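3-oxoacyl-[acyl-carrier-protein] synthase, mitochondrial (Arabidopsis thaliana, PDB 2IX4) catalyses the condensation reactions of mitochondrial fatty acid synthesis, lengthening an acyl chain by two carbons taken from malonyl-ACP. Local coordinates at residues V18-T21 with W22-I26; A178-T181 with G182-I186; V85-F88 with I89-V93; V256-Y260 with E261-R265; E98-D102 with A103-P107. One frame throughout, in Å; residues are numbered along the deposited sequence.

Contact 1. Residues V18-T21 with W22-I26; sequences VETT and WRRLI
Trp22 and Val18 meet one turn apart on helix 18-26, where Trp22 N donates to Val18 O at 2.9 Å in a bond that is almost straight (168°). Arg23 N, Arg24 N and Leu25 N continue the i to i+4 pattern onto Glu19 O, Thr20 O and Thr21 O. The tight side is the buried one. Thr21 and Leu25 rest on Phe371 and Val18 and Trp22 on Leu374, both of helix 364-378, while Val18 and Thr21 also reach strand 3-12. With CG anti to the backbone N (chi1 -176°), the Trp22 indole is carried away from 18-21 to Leu374 and the ring of His378, and Ile26 CG1 sits above one of its faces near the rim. Thr21 OG1 is hydrogen-bonded to Gly17 O and to Thr12 OG1. The opposite character prevails at Glu19, Thr20, Arg23 and Arg24. Thr20 CG2 runs alongside the Arg24 chain, 4.1 Å from Arg24 CD, and Arg24 CG leans over Thr20 O at 3.4 Å, its guanidinium going on to a salt bridge with Glu29. Glu19 OE2 stays 4.1 Å from Arg23 NE, too far for a salt bridge, and Arg23 has a second conformer, which makes even this approach doubtful. The chemistry is thus divided: backbone bonds and apolar packing fix the helix, and the outer charges probably add only a weak attraction.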
loop_
_atom_site.group_PDB
_atom_site.type_symbol
_atom_site.label_atom_id
_atom_site.label_comp_id
_atom_site.label_asym_id
_atom_site.label_seq_id
_atom_site.Cartn_x
_atom_site.Cartn_y
_atom_site.Cartn_z
ATOM N N VAL A 18 -2.863 23.759 8.391
ATOM C CA VAL A 18 -1.518 24.169 7.968
ATOM C C VAL A 18 -1.022 25.386 8.760
ATOM O O VAL A 18 0.097 25.377 9.273
ATOM C CB VAL A 18 -1.451 24.442 6.431
ATOM C CG1 VAL A 18 -0.115 25.059 6.035
ATOM C CG2 VAL A 18 -1.681 23.157 5.644
ATOM N N GLU A 19 -1.867 26.412 8.867
ATOM C CA GLU A 19 -1.524 27.648 9.578
ATOM C C GLU A 19 -1.012 27.368 10.995
ATOM O O GLU A 19 0.092 27.788 11.353
ATOM C CB GLU A 19 -2.728 28.598 9.614
ATOM C CG GLU A 19 -2.396 30.055 9.966
ATOM C CD GLU A 19 -2.375 30.337 11.467
ATOM O OE1 GLU A 19 -3.230 29.787 12.202
ATOM O OE2 GLU A 19 -1.509 31.126 11.912
ATOM N N THR A 20 -1.806 26.642 11.779
ATOM C CA THR A 20 -1.471 26.338 13.169
ATOM C C THR A 20 -0.207 25.479 13.299
ATOM O O THR A 20 0.658 25.772 14.126
ATOM C CB THR A 20 -2.670 25.684 13.907
ATOM O OG1 THR A 20 -3.787 26.586 13.890
ATOM C CG2 THR A 20 -2.320 25.366 15.358
ATOM N N THR A 21 -0.106 24.434 12.481
ATOM C CA THR A 21 1.053 23.533 12.503
ATOM C C THR A 21 2.353 24.273 12.172
ATOM O O THR A 21 3.317 24.207 12.935
ATOM C CB THR A 21 0.854 22.328 11.547
ATOM O OG1 THR A 21 -0.215 21.508 12.032
ATOM C CG2 THR A 21 2.126 21.480 11.443
ATOM N N TRP A 22 2.358 24.983 11.043
ATOM C CA TRP A 22 3.524 25.746 10.588
ATOM C C TRP A 22 3.963 26.845 11.567
ATOM O O TRP A 22 5.163 27.016 11.802
ATOM C CB TRP A 22 3.266 26.344 9.198
ATOM C CG TRP A 22 4.448 27.065 8.607
ATOM C CD1 TRP A 22 4.575 28.412 8.425
ATOM C CD2 TRP A 22 5.664 26.477 8.125
ATOM N NE1 TRP A 22 5.792 28.699 7.856
ATOM C CE2 TRP A 22 6.481 27.531 7.664
ATOM C CE3 TRP A 22 6.141 25.161 8.038
ATOM C CZ2 TRP A 22 7.751 27.311 7.117
ATOM C CZ3 TRP A 22 7.405 24.942 7.499
ATOM C CH2 TRP A 22 8.194 26.013 7.045
ATOM N N ARG A 23 2.999 27.578 12.127
ATOM C CA ARG A 23 3.298 28.646 13.084
ATOM C C ARG A 23 4.003 28.089 14.317
ATOM O O ARG A 23 5.041 28.603 14.731
ATOM C CB ARG A 23 2.026 29.384 13.509
ATOM C CG ARG A 23 2.257 30.847 13.870
ATOM C CD ARG A 23 1.655 31.247 15.220
ATOM N NE ARG A 23 0.344 30.655 15.491
ATOM C CZ ARG A 23 0.062 29.893 16.547
ATOM N NH1 ARG A 23 0.993 29.627 17.458
ATOM N NH2 ARG A 23 -1.162 29.404 16.700
ATOM N N ARG A 24 3.434 27.030 14.888
ATOM C CA ARG A 24 3.988 26.397 16.084
ATOM C C ARG A 24 5.327 25.704 15.823
ATOM O O ARG A 24 6.207 25.699 16.689
ATOM C CB ARG A 24 2.968 25.429 16.691
ATOM C CG ARG A 24 1.779 26.141 17.350
ATOM C CD ARG A 24 0.811 25.176 18.025
ATOM N NE ARG A 24 1.485 24.258 18.945
ATOM C CZ ARG A 24 0.885 23.272 19.612
ATOM N NH1 ARG A 24 -0.421 23.063 19.479
ATOM N NH2 ARG A 24 1.595 22.492 20.419
ATOM N N LEU A 25 5.480 25.142 14.625
ATOM C CA LEU A 25 6.736 24.511 14.214
ATOM C C LEU A 25 7.875 25.530 14.178
ATOM O O LEU A 25 8.945 25.293 14.743
ATOM C CB LEU A 25 6.591 23.840 12.840
ATOM C CG LEU A 25 7.832 23.138 12.266
ATOM C CD1 LEU A 25 8.096 21.808 12.971
ATOM C CD2 LEU A 25 7.689 22.928 10.765
ATOM N N ILE A 26 7.627 26.661 13.516
ATOM C CA ILE A 26 8.623 27.728 13.373
ATOM C C ILE A 26 8.949 28.383 14.719
ATOM O O ILE A 26 10.097 28.753 14.970
ATOM C CB ILE A 26 8.181 28.783 12.307
ATOM C CG1 ILE A 26 8.035 28.132 10.917
ATOM C CG2 ILE A 26 9.139 29.981 12.258
ATOM C CD1 ILE A 26 9.224 27.275 10.459
#

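Contact 2. Residues A178-T181 with G182-I186; sequences ACAT and GAHSI. With 6NA (hexanoic acid), chain C.
Ala180 O takes His184 N nearly head-on at 3.0 Å (170°) and Ala183 N more weakly, which carries the 3-10 turn at 179-180 into helix 181-195. Ala180 CB lies 3.5 Å from His184 CD2, while Ala180 O faces the imidazole edge; His184 ND1 is held by Tyr277. Thr181 OG1, set beside its own backbone N (chi1 -71°), donates to Ala178 O at 2.6 Å, from the same face of that carbonyl as Thr181 N. A valine in its place would probably leave Ala178 O without its hydroxyl donor and the turn carrying Cys179 less firmly fixed. Cys179 SG is covalently bound to the hexanoyl carbon C at 1.7 Å. The acyl oxygen O receives a weak bond from Cys179 N at 3.1 Å and a hydrogen bond from Phe419 N, a pair consistent with an oxyanion hole. A cysteine nucleophile at the N-terminal end of a buried helix is the hallmark of the active site of thiolase-fold condensing enzymes.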
loop_
_atom_site.group_PDB
_atom_site.type_symbol
_atom_site.label_atom_id
_atom_site.label_comp_id
_atom_site.label_asym_id
_atom_site.label_seq_id
_atom_site.Cartn_x
_atom_site.Cartn_y
_atom_site.Cartn_z
ATOM N N ALA A 178 5.632 1.474 4.610
ATOM C CA ALA A 178 5.981 1.763 6.006
ATOM C C ALA A 178 6.113 3.264 6.266
ATOM O O ALA A 178 5.181 4.026 5.997
ATOM C CB ALA A 178 7.247 0.992 6.433
ATOM N N CYS A 179 7.266 3.700 6.766
ATOM C CA CYS A 179 7.449 5.110 7.113
ATOM C C CYS A 179 7.755 6.022 5.913
ATOM O O CYS A 179 7.916 7.233 6.077
ATOM C CB CYS A 179 8.477 5.264 8.233
ATOM S SG CYS A 179 7.970 4.405 9.761
ATOM N N ALA A 180 7.811 5.438 4.716
ATOM C CA ALA A 180 7.915 6.212 3.477
ATOM C C ALA A 180 6.564 6.341 2.761
ATOM O O ALA A 180 6.485 6.925 1.679
ATOM C CB ALA A 180 8.953 5.596 2.554
ATOM N N THR A 181 5.514 5.805 3.386
ATOM C CA THR A 181 4.179 5.697 2.796
ATOM C C THR A 181 3.674 7.014 2.196
ATOM O O THR A 181 3.241 7.046 1.043
ATOM C CB THR A 181 3.165 5.132 3.826
ATOM O OG1 THR A 181 3.444 3.745 4.054
ATOM C CG2 THR A 181 1.726 5.277 3.340
ATOM N N GLY A 182 3.749 8.091 2.977
ATOM C CA GLY A 182 3.287 9.408 2.529
ATOM C C GLY A 182 4.084 9.966 1.364
ATOM O O GLY A 182 3.556 10.720 0.548
ATOM N N ALA A 183 5.357 9.588 1.278
ATOM C CA ALA A 183 6.228 10.066 0.209
ATOM C C ALA A 183 5.936 9.347 -1.107
ATOM O O ALA A 183 5.724 9.997 -2.137
ATOM C CB ALA A 183 7.695 9.919 0.598
ATOM N N HIS A 184 5.910 8.014 -1.066
ATOM C CA HIS A 184 5.570 7.204 -2.236
ATOM C C HIS A 184 4.163 7.486 -2.762
ATOM O O HIS A 184 3.943 7.465 -3.969
ATOM C CB HIS A 184 5.720 5.712 -1.937
ATOM C CG HIS A 184 7.140 5.262 -1.792
ATOM N ND1 HIS A 184 7.932 4.932 -2.871
ATOM C CD2 HIS A 184 7.906 5.070 -0.693
ATOM C CE1 HIS A 184 9.126 4.560 -2.441
ATOM N NE2 HIS A 184 9.134 4.629 -1.124
ATOM N N SER A 185 3.213 7.749 -1.864
ATOM C CA SER A 185 1.845 8.056 -2.280
ATOM C C SER A 185 1.806 9.333 -3.119
ATOM O O SER A 185 1.138 9.385 -4.157
ATOM C CB SER A 185 0.909 8.172 -1.071
ATOM O OG SER A 185 0.563 6.893 -0.556
ATOM N N ILE A 186 2.531 10.350 -2.662
ATOM C CA ILE A 186 2.669 11.620 -3.378
ATOM C C ILE A 186 3.433 11.413 -4.692
ATOM O O ILE A 186 3.033 11.920 -5.742
ATOM C CB ILE A 186 3.367 12.691 -2.490
ATOM C CG1 ILE A 186 2.385 13.234 -1.444
ATOM C CG2 ILE A 186 3.932 13.840 -3.337
ATOM C CD1 ILE A 186 3.038 13.965 -0.275
HETATM C CA 6NA C . 8.199 1.862 10.845
HETATM C C 6NA C . 8.561 2.809 9.725
HETATM O O 6NA C . 9.257 2.433 8.796
HETATM C CB 6NA C . 7.020 1.000 10.409
HETATM C CG 6NA C . 5.693 1.714 10.654
HETATM C CD 6NA C . 4.781 1.600 9.444
HETATM C C6 6NA C . 3.979 2.865 9.249
HETATM O O HOH W 1 5.649 8.456 5.487
#

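Contact 3. Residues V85-F88 with I89-V93; sequences VANF and IGYAV
Ile89 lays CG1 over one face of the Phe88 ring in the first turn of helix 87-102, directly after the N-cap residue Ala86. This is a CH-pi contact, CG1 lying 16° off the ring normal and 3.8 Å from the Phe88 centroid. It depends on an unusual torsion: Phe88 CG stands between its backbone N and carbonyl carbon (chi1 78°), which folds the ring back along the chain and brings Phe88 CG to 3.2 Å from Ile89 N. An alanine at Phe88 would probably open a gap beside Ile89 and leave its CG1 branch without the ring face it packs on. The other branch, Ile89 CG2, meets Val85 CG1 at 3.9 Å, the two side chains meeting at a slant, and both residues also touch His161 of helix 157-166. On another side of the turn Asn87 O lies over a face of the Tyr91 ring, 3.4 Å from Tyr91 CG, while the Asn87 amide stands steeply to that ring, their planes 71° apart. Tyr91 OH is hydrogen-bonded to Glu250 OE1 and Tyr67 OH, which anchors the far end of the ring. The helix starts at Ala86 O, which accepts Gly90 N at 3.2 Å and, weakly, Ile89 N. Ile89 CD1 ends 3.8 Å from Ala86 N, a buried amide for which the model holds no partner.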
loop_
_atom_site.group_PDB
_atom_site.type_symbol
_atom_site.label_atom_id
_atom_site.label_comp_id
_atom_site.label_asym_id
_atom_site.label_seq_id
_atom_site.Cartn_x
_atom_site.Cartn_y
_atom_site.Cartn_z
ATOM N N VAL A 85 -15.473 4.561 9.741
ATOM C CA VAL A 85 -14.345 5.490 9.750
ATOM C C VAL A 85 -13.440 5.291 10.974
ATOM O O VAL A 85 -13.783 5.689 12.092
ATOM C CB VAL A 85 -14.809 6.976 9.637
ATOM C CG1 VAL A 85 -13.616 7.928 9.658
ATOM C CG2 VAL A 85 -15.614 7.196 8.360
ATOM N N ALA A 86 -12.291 4.660 10.749
ATOM C CA ALA A 86 -11.234 4.605 11.754
ATOM C C ALA A 86 -10.514 5.952 11.789
ATOM O O ALA A 86 -10.655 6.763 10.865
ATOM C CB ALA A 86 -10.259 3.481 11.448
ATOM N N ASN A 87 -9.743 6.186 12.847
ATOM C CA ASN A 87 -9.100 7.481 13.057
ATOM C C ASN A 87 -8.195 7.938 11.915
ATOM O O ASN A 87 -8.224 9.110 11.542
ATOM C CB ASN A 87 -8.368 7.518 14.401
ATOM C CG ASN A 87 -9.324 7.563 15.582
ATOM O OD1 ASN A 87 -10.400 6.963 15.551
ATOM N ND2 ASN A 87 -8.936 8.273 16.630
ATOM N N PHE A 88 -7.423 7.012 11.344
ATOM C CA PHE A 88 -6.556 7.347 10.210
ATOM C C PHE A 88 -7.350 7.848 8.999
ATOM O O PHE A 88 -6.891 8.731 8.274
ATOM C CB PHE A 88 -5.610 6.187 9.851
ATOM C CG PHE A 88 -6.254 5.063 9.078
ATOM C CD1 PHE A 88 -6.094 4.975 7.699
ATOM C CD2 PHE A 88 -6.987 4.074 9.730
ATOM C CE1 PHE A 88 -6.668 3.932 6.977
ATOM C CE2 PHE A 88 -7.565 3.023 9.015
ATOM C CZ PHE A 88 -7.406 2.953 7.638
ATOM N N ILE A 89 -8.553 7.310 8.810
ATOM C CA ILE A 89 -9.434 7.754 7.727
ATOM C C ILE A 89 -9.943 9.184 7.969
ATOM O O ILE A 89 -9.956 10.009 7.051
ATOM C CB ILE A 89 -10.611 6.769 7.490
ATOM C CG1 ILE A 89 -10.082 5.394 7.067
ATOM C CG2 ILE A 89 -11.582 7.318 6.432
ATOM C CD1 ILE A 89 -11.099 4.261 7.170
ATOM N N GLY A 90 -10.347 9.470 9.206
ATOM C CA GLY A 90 -10.832 10.800 9.584
ATOM C C GLY A 90 -9.785 11.894 9.461
ATOM O O GLY A 90 -10.096 13.016 9.047
ATOM N N TYR A 91 -8.543 11.569 9.826
ATOM C CA TYR A 91 -7.422 12.505 9.695
ATOM C C TYR A 91 -7.199 12.899 8.236
ATOM O O TYR A 91 -7.027 14.079 7.925
ATOM C CB TYR A 91 -6.127 11.912 10.266
ATOM C CG TYR A 91 -6.094 11.709 11.767
ATOM C CD1 TYR A 91 -5.136 10.879 12.343
ATOM C CD2 TYR A 91 -7.017 12.334 12.612
ATOM C CE1 TYR A 91 -5.086 10.682 13.710
ATOM C CE2 TYR A 91 -6.979 12.136 13.989
ATOM C CZ TYR A 91 -6.009 11.307 14.528
ATOM O OH TYR A 91 -5.953 11.095 15.884
ATOM N N ALA A 92 -7.214 11.898 7.357
ATOM C CA ALA A 92 -6.990 12.093 5.930
ATOM C C ALA A 92 -8.100 12.921 5.301
ATOM O O ALA A 92 -7.827 13.811 4.504
ATOM C CB ALA A 92 -6.861 10.754 5.224
ATOM N N VAL A 93 -9.344 12.629 5.666
ATOM C CA VAL A 93 -10.489 13.372 5.140
ATOM C C VAL A 93 -10.419 14.829 5.594
ATOM O O VAL A 93 -10.628 15.741 4.796
ATOM C CB VAL A 93 -11.842 12.709 5.517
ATOM C CG1 VAL A 93 -13.026 13.591 5.107
ATOM C CG2 VAL A 93 -11.959 11.339 4.861
#

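Contact 4. Residues V256-Y260 with E261-R265; sequences VLEEY and EHAKR
Glu258 opens the contact by sending its carboxylate across the chain reversal to His262, the strand 256-259 and helix 261-265 standing nearly square to each other (96°). His262 ND1 donates to Glu258 OE1 at 2.7 Å, straight and in the imidazole plane, though the carboxylate is turned 45° from that ring. Glu258 OE2 is occupied elsewhere, by a salt bridge to Arg266 and a hydrogen bond with Thr6, and Glu258 CG rests 3.8 Å from Ala263 CB. Next comes Glu259, the N-cap of the helix. Its chain bends at CG (chi2 -86°) and doubles back, so that each oxygen takes one first-turn amide from above the carboxylate plane: Glu259 OE1 from His262 N at 2.8 Å, and Glu259 OE2 from Glu261 N at 3.0 Å. Glu259 O accepts Ala263 N as the first regular helical bond. Tyr260 then offers a ring face to Lys264, whose CE lies over its centre, 3.6 Å from the Tyr260 centroid. Lys264 NZ is farther off-centre but still forms a cation-pi contact, and it also salt-bridges Glu261 OE2 at 3.2 Å. A water accepts from Lys264 NZ at 2.7 Å and hydrogen-bonds with Tyr260 OH. Negative Glu259 at the helix N-terminus probably gains from the helix dipole, while the Glu258 carboxylate fixes the ND1 proton and might favour a positive imidazole, an effect Arg266 would probably lessen.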
loop_
_atom_site.group_PDB
_atom_site.type_symbol
_atom_site.label_atom_id
_atom_site.label_comp_id
_atom_site.label_asym_id
_atom_site.label_seq_id
_atom_site.Cartn_x
_atom_site.Cartn_y
_atom_site.Cartn_z
ATOM N N VAL A 256 -2.704 18.821 -2.820
ATOM C CA VAL A 256 -3.318 18.756 -4.136
ATOM C C VAL A 256 -2.215 18.949 -5.169
ATOM O O VAL A 256 -1.591 20.011 -5.242
ATOM C CB VAL A 256 -4.438 19.808 -4.322
ATOM C CG1 VAL A 256 -4.986 19.767 -5.745
ATOM C CG2 VAL A 256 -5.561 19.573 -3.323
ATOM N N LEU A 257 -1.956 17.894 -5.931
ATOM C CA LEU A 257 -1.048 17.948 -7.060
ATOM C C LEU A 257 -1.873 18.143 -8.320
ATOM O O LEU A 257 -2.966 17.587 -8.439
ATOM C CB LEU A 257 -0.266 16.643 -7.169
ATOM C CG LEU A 257 0.726 16.277 -6.068
ATOM C CD1 LEU A 257 0.986 14.785 -6.093
ATOM C CD2 LEU A 257 2.027 17.063 -6.228
ATOM N N GLU A 258 -1.367 18.944 -9.252
ATOM C CA GLU A 258 -2.013 19.061 -10.554
ATOM C C GLU A 258 -1.071 19.469 -11.672
ATOM O O GLU A 258 -0.041 20.103 -11.441
ATOM C CB GLU A 258 -3.271 19.950 -10.507
ATOM C CG GLU A 258 -3.067 21.425 -10.329
ATOM C CD GLU A 258 -4.394 22.182 -10.275
ATOM O OE1 GLU A 258 -5.043 22.371 -11.329
ATOM O OE2 GLU A 258 -4.793 22.597 -9.169
ATOM N N GLU A 259 -1.441 19.075 -12.886
ATOM C CA GLU A 259 -0.680 19.399 -14.079
ATOM C C GLU A 259 -0.604 20.919 -14.252
ATOM O O GLU A 259 -1.595 21.627 -14.065
ATOM C CB GLU A 259 -1.292 18.700 -15.301
ATOM C CG GLU A 259 -0.438 18.746 -16.560
ATOM C CD GLU A 259 -0.662 20.012 -17.361
ATOM O OE1 GLU A 259 -1.812 20.505 -17.380
ATOM O OE2 GLU A 259 0.308 20.518 -17.964
ATOM N N TYR A 260 0.590 21.394 -14.598
ATOM C CA TYR A 260 0.924 22.819 -14.622
ATOM C C TYR A 260 0.008 23.669 -15.512
ATOM O O TYR A 260 -0.478 24.722 -15.083
ATOM C CB TYR A 260 2.406 22.983 -14.999
ATOM C CG TYR A 260 2.961 24.396 -14.964
ATOM C CD1 TYR A 260 2.560 25.313 -13.989
ATOM C CD2 TYR A 260 3.921 24.799 -15.892
ATOM C CE1 TYR A 260 3.079 26.601 -13.959
ATOM C CE2 TYR A 260 4.448 26.086 -15.870
ATOM C CZ TYR A 260 4.023 26.979 -14.901
ATOM O OH TYR A 260 4.544 28.250 -14.874
ATOM N N GLU A 261 -0.239 23.209 -16.736
ATOM C CA GLU A 261 -1.118 23.940 -17.661
ATOM C C GLU A 261 -2.560 23.998 -17.159
ATOM O O GLU A 261 -3.233 25.020 -17.311
ATOM C CB GLU A 261 -1.065 23.343 -19.073
ATOM C CG GLU A 261 0.300 23.447 -19.754
ATOM C CD GLU A 261 0.772 24.881 -19.941
ATOM O OE1 GLU A 261 -0.070 25.771 -20.207
ATOM O OE2 GLU A 261 1.992 25.115 -19.827
ATOM N N HIS A 262 -3.017 22.897 -16.562
ATOM C CA HIS A 262 -4.338 22.815 -15.938
ATOM C C HIS A 262 -4.481 23.860 -14.825
ATOM O O HIS A 262 -5.494 24.561 -14.748
ATOM C CB HIS A 262 -4.572 21.400 -15.389
ATOM C CG HIS A 262 -5.958 21.167 -14.866
ATOM N ND1 HIS A 262 -6.324 21.455 -13.567
ATOM C CD2 HIS A 262 -7.064 20.666 -15.465
ATOM C CE1 HIS A 262 -7.597 21.147 -13.392
ATOM N NE2 HIS A 262 -8.069 20.664 -14.527
ATOM N N ALA A 263 -3.454 23.964 -13.980
ATOM C CA ALA A 263 -3.423 24.938 -12.883
ATOM C C ALA A 263 -3.435 26.386 -13.375
ATOM O O ALA A 263 -4.156 27.226 -12.829
ATOM C CB ALA A 263 -2.208 24.690 -11.986
ATOM N N LYS A 264 -2.638 26.671 -14.405
ATOM C CA LYS A 264 -2.537 28.025 -14.959
ATOM C C LYS A 264 -3.834 28.479 -15.620
ATOM O O LYS A 264 -4.221 29.643 -15.498
ATOM C CB LYS A 264 -1.377 28.130 -15.951
ATOM C CG LYS A 264 0.003 28.213 -15.304
ATOM C CD LYS A 264 1.077 28.605 -16.313
ATOM C CE LYS A 264 1.385 27.472 -17.284
ATOM N NZ LYS A 264 2.339 27.897 -18.346
ATOM N N ARG A 265 -4.496 27.551 -16.310
ATOM C CA ARG A 265 -5.766 27.819 -16.993
ATOM C C ARG A 265 -6.857 28.343 -16.061
ATOM O O ARG A 265 -7.564 29.291 -16.404
ATOM C CB ARG A 265 -6.260 26.558 -17.703
ATOM C CG ARG A 265 -5.798 26.428 -19.141
ATOM C CD ARG A 265 -6.889 26.851 -20.113
ATOM N NE ARG A 265 -7.859 25.781 -20.353
ATOM C CZ ARG A 265 -8.951 25.905 -21.107
ATOM N NH1 ARG A 265 -9.231 27.056 -21.708
ATOM N NH2 ARG A 265 -9.769 24.871 -21.264
HETATM O O HOH W 2 4.901 28.736 -18.043
#

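Contact 5. Residues E98-D102 with A103-P107; sequences EALRD and AEWLP
This is a helix C-cap, closing helix 87-102 where the chain turns off toward helix 110-114. Glu104, with positive phi (53°), ends the helix. Trp105 N reaches back to Leu100 O at 2.8 Å, and Glu104 N makes a weak bond to Arg101 O at 3.1 Å; Ala103 N still bonds Ala99 O in helical fashion. Leu100 then packs against the departing chain, its CD2 at the edge of the indole, 4.0 Å from Trp105 CD1, and its CB 4.2 Å from Leu106 CD2. The other branch, Leu106 CD1, lies over one face of the Arg101 guanidinium, 3.8 Å from Arg101 NH1. The Arg101 chain is extended from CG to NE, and its NE is salt-bridged to Asp97. Trp105 NE1 is hydrogen-bonded to Thr116. The 6-to-1 bond from Trp105 N and the weak 5-to-2 bond from Glu104 N round the positive-phi Glu104, with the apolar contact of Leu100 and Trp105 beside them, make this a Schellman motif.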
loop_
_atom_site.group_PDB
_atom_site.type_symbol
_atom_site.label_atom_id
_atom_site.label_comp_id
_atom_site.label_asym_id
_atom_site.label_seq_id
_atom_site.Cartn_x
_atom_site.Cartn_y
_atom_site.Cartn_z
ATOM N N GLU A 98 -9.168 20.422 3.762
ATOM C CA GLU A 98 -8.400 21.662 3.857
ATOM C C GLU A 98 -7.608 21.912 2.575
ATOM O O GLU A 98 -7.646 23.014 2.025
ATOM C CB GLU A 98 -7.459 21.638 5.068
ATOM C CG GLU A 98 -6.699 22.946 5.276
ATOM C CD GLU A 98 -5.548 22.841 6.266
ATOM O OE1 GLU A 98 -5.328 21.754 6.850
ATOM O OE2 GLU A 98 -4.860 23.863 6.459
ATOM N N ALA A 99 -6.894 20.884 2.111
ATOM C CA ALA A 99 -6.101 20.967 0.883
ATOM C C ALA A 99 -6.939 21.353 -0.339
ATOM O O ALA A 99 -6.548 22.228 -1.111
ATOM C CB ALA A 99 -5.359 19.652 0.636
ATOM N N LEU A 100 -8.091 20.705 -0.503
ATOM C CA LEU A 100 -8.973 20.963 -1.645
ATOM C C LEU A 100 -9.595 22.359 -1.623
ATOM O O LEU A 100 -9.749 22.994 -2.673
ATOM C CB LEU A 100 -10.060 19.886 -1.749
ATOM C CG LEU A 100 -9.580 18.508 -2.225
ATOM C CD1 LEU A 100 -10.564 17.427 -1.813
ATOM C CD2 LEU A 100 -9.351 18.490 -3.736
ATOM N N ARG A 101 -9.949 22.833 -0.433
ATOM C CA ARG A 101 -10.491 24.185 -0.286
ATOM C C ARG A 101 -9.403 25.238 -0.502
ATOM O O ARG A 101 -9.656 26.286 -1.096
ATOM C CB ARG A 101 -11.193 24.352 1.063
ATOM C CG ARG A 101 -12.483 23.549 1.139
ATOM C CD ARG A 101 -13.242 23.749 2.434
ATOM N NE ARG A 101 -14.363 22.813 2.517
ATOM C CZ ARG A 101 -15.578 23.037 2.021
ATOM N NH1 ARG A 101 -15.865 24.182 1.409
ATOM N NH2 ARG A 101 -16.519 22.110 2.145
ATOM N N ASP A 102 -8.191 24.928 -0.041
ATOM C CA ASP A 102 -6.997 25.736 -0.313
ATOM C C ASP A 102 -6.740 25.844 -1.823
ATOM O O ASP A 102 -6.466 26.933 -2.336
ATOM C CB ASP A 102 -5.785 25.126 0.402
ATOM C CG ASP A 102 -4.534 25.987 0.303
ATOM O OD1 ASP A 102 -4.642 27.231 0.253
ATOM O OD2 ASP A 102 -3.429 25.405 0.303
ATOM N N ALA A 103 -6.850 24.713 -2.520
ATOM C CA ALA A 103 -6.679 24.646 -3.974
ATOM C C ALA A 103 -7.892 25.167 -4.746
ATOM O O ALA A 103 -7.834 25.323 -5.971
ATOM C CB ALA A 103 -6.361 23.216 -4.398
ATOM N N GLU A 104 -8.981 25.437 -4.026
ATOM C CA GLU A 104 -10.267 25.810 -4.625
ATOM C C GLU A 104 -10.695 24.777 -5.673
ATOM O O GLU A 104 -11.175 25.122 -6.755
ATOM C CB GLU A 104 -10.230 27.237 -5.193
ATOM C CG GLU A 104 -9.878 28.295 -4.151
ATOM C CD GLU A 104 -10.127 29.720 -4.615
ATOM O OE1 GLU A 104 -10.372 29.944 -5.822
ATOM O OE2 GLU A 104 -10.075 30.626 -3.755
ATOM N N TRP A 105 -10.502 23.505 -5.332
ATOM C CA TRP A 105 -10.837 22.403 -6.222
ATOM C C TRP A 105 -11.946 21.530 -5.643
ATOM O O TRP A 105 -11.690 20.516 -4.995
ATOM C CB TRP A 105 -9.598 21.559 -6.562
ATOM C CG TRP A 105 -9.850 20.585 -7.683
ATOM C CD1 TRP A 105 -9.889 19.222 -7.597
ATOM C CD2 TRP A 105 -10.123 20.909 -9.054
ATOM N NE1 TRP A 105 -10.158 18.677 -8.833
ATOM C CE2 TRP A 105 -10.307 19.690 -9.744
ATOM C CE3 TRP A 105 -10.223 22.113 -9.769
ATOM C CZ2 TRP A 105 -10.581 19.636 -11.113
ATOM C CZ3 TRP A 105 -10.502 22.061 -11.135
ATOM C CH2 TRP A 105 -10.676 20.829 -11.790
ATOM N N LEU A 106 -13.183 21.947 -5.883
ATOM C CA LEU A 106 -14.353 21.164 -5.520
ATOM C C LEU A 106 -15.254 21.080 -6.752
ATOM O O LEU A 106 -16.336 21.670 -6.771
ATOM C CB LEU A 106 -15.083 21.808 -4.330
ATOM C CG LEU A 106 -14.293 21.946 -3.019
ATOM C CD1 LEU A 106 -14.913 22.997 -2.100
ATOM C CD2 LEU A 106 -14.151 20.607 -2.301
ATOM N N PRO A 107 -14.803 20.351 -7.796
ATOM C CA PRO A 107 -15.526 20.375 -9.069
ATOM C C PRO A 107 -16.922 19.766 -8.975
ATOM O O PRO A 107 -17.141 18.811 -8.226
ATOM C CB PRO A 107 -14.639 19.537 -9.994
ATOM C CG PRO A 107 -13.865 18.653 -9.092
ATOM C CD PRO A 107 -13.625 19.464 -7.857
#

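How the contacts relate
Contacts 3 and 5 mark the two ends of helix 87-102, their centres about 18 Å apart. Contact 5 touches two of the others. Glu98 OE2 accepts Val18 N of contact 1 at 2.8 Å in a probable hydrogen bond, and contact 4 leans on it with His262 CE1 3.5 Å from Trp105 CH2 and Val256 CG2 3.9 Å from Ala103 CB. Contact 2 holds the acylated Cys179 and lies closest to the chain centre; it meets contact 4 where Ile186 O approaches Leu257 CD1. Contact 1 stays clear of it, about 12 Å between nearest atoms, and the Phe88 side chain of contact 3 is about 10 Å from a bound hexanoic acid.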